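Local coordinates for protein 3-dehydroquinate dehydratase (Aquifex aeolicus, PDB 2EGZ) that catalyses the cis-dehydration of 3-dehydroquinate to 3-dehydroshikimate through a Schiff-base intermediate, the third step of the chorismate pathway, at residues I113-I127 with K142-L156. Sequence-based numbering, arbitrary orientation.
Sequences ISYHNFELTPPNWII and KIAVKANSYEDVARL. With TLA (L(+)-tartaric acid), chain D.
The Arg155 guanidinium meets the 113-127 segment edge-on: three acceptors lie in its plane. Arg155 NH1 donates to Thr121 O (3.0 Å), while its NH2 serves both Pro122 O, in a nearly straight bond (170°), and Asn124 OD1 (2.8 Å), whose amide plane is turned 38° from the guanidinium. Extended through CG and CD, the arginine chain bends at chi3 (61°) to bring this edge round to the loop, and a weak hydrogen bond from NH1 to Asp152 OD1, part of a salt bridge, probably helps fix its rotation. Replacing Arg155 by alanine is likely to leave the Thr121 and Pro122 carbonyls without these donors and the Asn124 amide freer to turn. The His116 ring likewise works through its edge, NE2 giving an in-plane hydrogen bond to tartrate O1 (2.6 Å), with Ala144 CB oblique to the ring at 3.7 Å from CD2. At the edge of the Tyr115 ring lies Ile143 CG2.

Strands 113-117 and 142-146 run parallel, joined by five backbone hydrogen bonds. Beyond them, Thr121 OG1 donates to Lys146 O (2.9 Å) from above the carbonyl plane, and Val145 CG1 packs against CD of the Pro122 ring (3.7 Å).

The contact joins two strands of a TIM-barrel beta-alpha-beta unit and ties the loop before helix 124-136 to helix 150-160. Extended Lys142 carries NZ to tartrate O1 (3.1 Å). The proton donor/acceptor His116 and Schiff-base Lys142 thus converge on one tartrate, probably from the crystallisation liquor; as Arg61 and Arg180, which bind 3-dehydroquinate, also hold it, it probably occupies part of the substrate site.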
# COMPACT_ATOMS: atom_id res chain seq x y z
N ILE B 113 -10.76 -2.08 10.37
CA ILE B 113 -9.78 -2.33 9.32
C ILE B 113 -9.92 -1.17 8.36
O ILE B 113 -10.92 -1.03 7.66
CB ILE B 113 -10.06 -3.67 8.62
CG1 ILE B 113 -9.86 -4.81 9.64
CG2 ILE B 113 -9.12 -3.84 7.43
CD1 ILE B 113 -10.23 -6.19 9.12
N SER B 114 -8.90 -0.32 8.35
CA SER B 114 -8.92 0.90 7.57
C SER B 114 -8.15 0.98 6.26
O SER B 114 -7.22 0.21 5.99
CB SER B 114 -8.46 2.05 8.46
OG SER B 114 -7.14 1.81 8.91
N TYR B 115 -8.55 1.97 5.46
CA TYR B 115 -7.94 2.26 4.18
C TYR B 115 -7.98 3.78 4.04
O TYR B 115 -9.04 4.38 4.20
CB TYR B 115 -8.73 1.64 3.02
CG TYR B 115 -8.28 2.17 1.67
CD1 TYR B 115 -7.07 1.77 1.12
CD2 TYR B 115 -9.04 3.13 0.99
CE1 TYR B 115 -6.60 2.33 -0.07
CE2 TYR B 115 -8.58 3.69 -0.20
CZ TYR B 115 -7.36 3.29 -0.72
OH TYR B 115 -6.89 3.86 -1.88
N HIS B 116 -6.84 4.40 3.75
CA HIS B 116 -6.82 5.84 3.58
C HIS B 116 -6.24 6.24 2.23
O HIS B 116 -5.30 5.61 1.74
CB HIS B 116 -5.98 6.52 4.67
CG HIS B 116 -6.37 6.16 6.06
ND1 HIS B 116 -6.17 4.90 6.60
CD2 HIS B 116 -6.93 6.90 7.05
CE1 HIS B 116 -6.58 4.89 7.85
NE2 HIS B 116 -7.05 6.08 8.15
N ASN B 117 -6.81 7.27 1.62
CA ASN B 117 -6.28 7.79 0.36
C ASN B 117 -6.33 9.29 0.52
O ASN B 117 -7.39 9.90 0.47
CB ASN B 117 -7.10 7.35 -0.85
CG ASN B 117 -6.40 7.70 -2.17
OD1 ASN B 117 -5.92 8.83 -2.35
ND2 ASN B 117 -6.33 6.74 -3.08
N PHE B 118 -5.16 9.88 0.73
CA PHE B 118 -5.04 11.32 0.94
C PHE B 118 -5.05 12.15 -0.33
O PHE B 118 -4.95 13.38 -0.27
CB PHE B 118 -3.76 11.59 1.74
CG PHE B 118 -3.76 10.95 3.10
CD1 PHE B 118 -4.39 11.57 4.17
CD2 PHE B 118 -3.18 9.70 3.29
CE1 PHE B 118 -4.45 10.95 5.42
CE2 PHE B 118 -3.24 9.07 4.53
CZ PHE B 118 -3.87 9.70 5.60
N GLU B 119 -5.19 11.50 -1.48
CA GLU B 119 -5.19 12.21 -2.76
C GLU B 119 -6.52 12.27 -3.50
O GLU B 119 -6.84 13.30 -4.11
CB GLU B 119 -4.15 11.59 -3.69
CG GLU B 119 -2.71 11.96 -3.37
CD GLU B 119 -1.72 11.31 -4.32
OE1 GLU B 119 -2.00 11.29 -5.55
OE2 GLU B 119 -0.67 10.83 -3.86
N LEU B 120 -7.29 11.19 -3.46
CA LEU B 120 -8.54 11.14 -4.20
C LEU B 120 -9.49 10.07 -3.70
O LEU B 120 -9.14 9.26 -2.84
CB LEU B 120 -8.23 10.88 -5.68
CG LEU B 120 -7.32 9.66 -5.93
CD1 LEU B 120 -8.12 8.37 -5.89
CD2 LEU B 120 -6.63 9.79 -7.28
N THR B 121 -10.70 10.06 -4.26
CA THR B 121 -11.70 9.05 -3.92
C THR B 121 -11.57 8.03 -5.04
O THR B 121 -11.92 8.30 -6.19
CB THR B 121 -13.11 9.65 -3.91
OG1 THR B 121 -13.17 10.69 -2.93
CG2 THR B 121 -14.15 8.58 -3.58
N PRO B 122 -11.05 6.83 -4.72
CA PRO B 122 -10.87 5.78 -5.72
C PRO B 122 -12.14 5.28 -6.39
O PRO B 122 -13.25 5.52 -5.91
CB PRO B 122 -10.15 4.68 -4.93
CG PRO B 122 -10.70 4.85 -3.55
CD PRO B 122 -10.71 6.35 -3.37
N PRO B 123 -11.99 4.61 -7.55
CA PRO B 123 -13.11 4.06 -8.32
C PRO B 123 -14.00 3.19 -7.45
O PRO B 123 -13.56 2.66 -6.44
CB PRO B 123 -12.40 3.26 -9.41
CG PRO B 123 -11.19 4.08 -9.67
CD PRO B 123 -10.72 4.40 -8.26
N ASN B 124 -15.25 3.03 -7.86
CA ASN B 124 -16.20 2.25 -7.09
C ASN B 124 -15.76 0.84 -6.73
O ASN B 124 -15.98 0.41 -5.60
CB ASN B 124 -17.55 2.19 -7.80
CG ASN B 124 -18.14 3.57 -8.02
OD1 ASN B 124 -17.78 4.53 -7.33
ND2 ASN B 124 -19.07 3.68 -8.96
N TRP B 125 -15.14 0.12 -7.67
CA TRP B 125 -14.73 -1.25 -7.37
C TRP B 125 -13.75 -1.33 -6.21
O TRP B 125 -13.73 -2.31 -5.47
CB TRP B 125 -14.15 -1.95 -8.61
CG TRP B 125 -12.82 -1.45 -9.05
CD1 TRP B 125 -12.57 -0.45 -9.95
CD2 TRP B 125 -11.54 -1.95 -8.63
NE1 TRP B 125 -11.21 -0.30 -10.11
CE2 TRP B 125 -10.56 -1.20 -9.31
CE3 TRP B 125 -11.13 -2.95 -7.74
CZ2 TRP B 125 -9.18 -1.42 -9.13
CZ3 TRP B 125 -9.76 -3.17 -7.56
CH2 TRP B 125 -8.81 -2.41 -8.26
N ILE B 126 -12.93 -0.29 -6.05
CA ILE B 126 -11.96 -0.25 -4.95
C ILE B 126 -12.71 0.02 -3.65
O ILE B 126 -12.42 -0.60 -2.62
CB ILE B 126 -10.91 0.85 -5.19
CG1 ILE B 126 -9.99 0.43 -6.34
CG2 ILE B 126 -10.10 1.10 -3.92
CD1 ILE B 126 -8.88 1.42 -6.66
N ILE B 127 -13.67 0.94 -3.68
CA ILE B 127 -14.46 1.24 -2.49
C ILE B 127 -15.13 -0.05 -2.00
O ILE B 127 -15.07 -0.39 -0.82
CB ILE B 127 -15.55 2.29 -2.79
CG1 ILE B 127 -14.89 3.64 -3.09
CG2 ILE B 127 -16.52 2.39 -1.61
CD1 ILE B 127 -15.84 4.72 -3.55
N LYS B 142 -13.25 0.69 7.49
CA LYS B 142 -13.18 2.15 7.57
C LYS B 142 -12.51 2.67 6.31
O LYS B 142 -11.43 2.20 5.95
CB LYS B 142 -12.35 2.58 8.79
CG LYS B 142 -12.02 4.06 8.81
CD LYS B 142 -11.21 4.46 10.04
CE LYS B 142 -10.95 5.96 10.03
NZ LYS B 142 -10.21 6.44 11.24
N ILE B 143 -13.16 3.62 5.65
CA ILE B 143 -12.62 4.21 4.43
C ILE B 143 -12.53 5.72 4.63
O ILE B 143 -13.53 6.37 4.91
CB ILE B 143 -13.53 3.93 3.21
CG1 ILE B 143 -13.66 2.43 2.99
CG2 ILE B 143 -12.95 4.59 1.96
CD1 ILE B 143 -14.62 2.05 1.87
N ALA B 144 -11.33 6.27 4.51
CA ALA B 144 -11.12 7.71 4.65
C ALA B 144 -10.40 8.17 3.38
O ALA B 144 -9.21 7.90 3.21
CB ALA B 144 -10.26 7.99 5.88
N VAL B 145 -11.13 8.85 2.50
CA VAL B 145 -10.57 9.31 1.23
C VAL B 145 -10.88 10.77 0.91
O VAL B 145 -11.98 11.26 1.20
CB VAL B 145 -11.08 8.42 0.07
CG1 VAL B 145 -10.65 6.98 0.28
CG2 VAL B 145 -12.61 8.51 -0.02
N LYS B 146 -9.92 11.45 0.30
CA LYS B 146 -10.11 12.85 -0.04
C LYS B 146 -11.08 13.05 -1.19
O LYS B 146 -10.95 12.42 -2.25
CB LYS B 146 -8.77 13.51 -0.41
CG LYS B 146 -8.92 14.99 -0.79
CD LYS B 146 -7.60 15.63 -1.17
CE LYS B 146 -7.79 17.09 -1.57
NZ LYS B 146 -6.52 17.72 -2.03
N ALA B 147 -12.06 13.91 -0.98
CA ALA B 147 -13.04 14.21 -2.01
C ALA B 147 -12.51 15.43 -2.76
O ALA B 147 -12.08 16.41 -2.14
CB ALA B 147 -14.40 14.52 -1.38
N ASN B 148 -12.53 15.37 -4.08
CA ASN B 148 -12.06 16.47 -4.90
C ASN B 148 -13.23 17.18 -5.57
O ASN B 148 -13.06 18.02 -6.47
CB ASN B 148 -11.05 15.96 -5.93
CG ASN B 148 -9.75 15.51 -5.29
OD1 ASN B 148 -9.43 14.32 -5.28
ND2 ASN B 148 -9.00 16.46 -4.74
N SER B 149 -14.44 16.83 -5.12
CA SER B 149 -15.68 17.40 -5.63
C SER B 149 -16.82 16.91 -4.75
O SER B 149 -16.64 15.99 -3.95
CB SER B 149 -15.94 16.91 -7.05
OG SER B 149 -16.27 15.53 -7.04
N TYR B 150 -17.99 17.52 -4.88
CA TYR B 150 -19.13 17.08 -4.09
C TYR B 150 -19.57 15.71 -4.60
O TYR B 150 -20.04 14.87 -3.84
CB TYR B 150 -20.28 18.08 -4.19
CG TYR B 150 -20.05 19.35 -3.40
CD1 TYR B 150 -19.74 19.30 -2.04
CD2 TYR B 150 -20.16 20.60 -4.01
CE1 TYR B 150 -19.56 20.47 -1.30
CE2 TYR B 150 -19.97 21.77 -3.28
CZ TYR B 150 -19.67 21.70 -1.93
OH TYR B 150 -19.51 22.85 -1.19
N GLU B 151 -19.39 15.49 -5.90
CA GLU B 151 -19.74 14.22 -6.53
C GLU B 151 -19.00 13.06 -5.85
O GLU B 151 -19.55 11.97 -5.70
CB GLU B 151 -19.36 14.22 -8.01
CG GLU B 151 -19.58 15.54 -8.75
CD GLU B 151 -21.04 15.91 -8.87
OE1 GLU B 151 -21.86 15.03 -9.21
OE2 GLU B 151 -21.38 17.10 -8.64
N ASP B 152 -17.75 13.30 -5.45
CA ASP B 152 -16.94 12.28 -4.78
C ASP B 152 -17.54 11.88 -3.44
O ASP B 152 -17.41 10.74 -3.00
CB ASP B 152 -15.51 12.76 -4.54
CG ASP B 152 -14.63 12.67 -5.78
OD1 ASP B 152 -14.96 11.90 -6.70
OD2 ASP B 152 -13.58 13.36 -5.80
N VAL B 153 -18.18 12.84 -2.77
CA VAL B 153 -18.79 12.59 -1.47
C VAL B 153 -20.03 11.73 -1.67
O VAL B 153 -20.19 10.69 -1.04
CB VAL B 153 -19.20 13.90 -0.78
CG1 VAL B 153 -19.75 13.62 0.61
CG2 VAL B 153 -18.00 14.84 -0.70
N ALA B 154 -20.90 12.18 -2.57
CA ALA B 154 -22.13 11.46 -2.85
C ALA B 154 -21.81 10.02 -3.28
O ALA B 154 -22.47 9.08 -2.84
CB ALA B 154 -22.91 12.18 -3.96
N ARG B 155 -20.79 9.87 -4.12
CA ARG B 155 -20.38 8.56 -4.62
C ARG B 155 -19.92 7.63 -3.51
O ARG B 155 -20.36 6.48 -3.43
CB ARG B 155 -19.29 8.74 -5.68
CG ARG B 155 -18.98 7.48 -6.49
CD ARG B 155 -18.25 7.84 -7.79
NE ARG B 155 -16.98 8.51 -7.55
CZ ARG B 155 -15.86 7.90 -7.16
NH1 ARG B 155 -14.75 8.60 -6.97
NH2 ARG B 155 -15.86 6.59 -6.95
N LEU B 156 -19.03 8.11 -2.65
CA LEU B 156 -18.54 7.28 -1.55
C LEU B 156 -19.70 6.79 -0.69
O LEU B 156 -19.79 5.61 -0.35
CB LEU B 156 -17.57 8.07 -0.66
CG LEU B 156 -17.15 7.35 0.64
CD1 LEU B 156 -16.36 6.09 0.28
CD2 LEU B 156 -16.32 8.28 1.52
O1 TLA D . -8.05 7.99 9.62
O11 TLA D . -6.83 9.59 10.50
C1 TLA D . -8.01 9.09 10.10
C2 TLA D . -9.27 9.90 10.22
O2 TLA D . -10.35 9.13 9.72
C3 TLA D . -9.13 11.18 9.38
O3 TLA D . -8.83 10.89 8.02
C4 TLA D . -10.38 12.03 9.47
O4 TLA D . -10.96 12.36 8.49
O41 TLA D . -10.82 12.43 10.66
O HOH W 1 -15.32 10.87 -1.07
O HOH W 2 -11.19 12.09 -6.31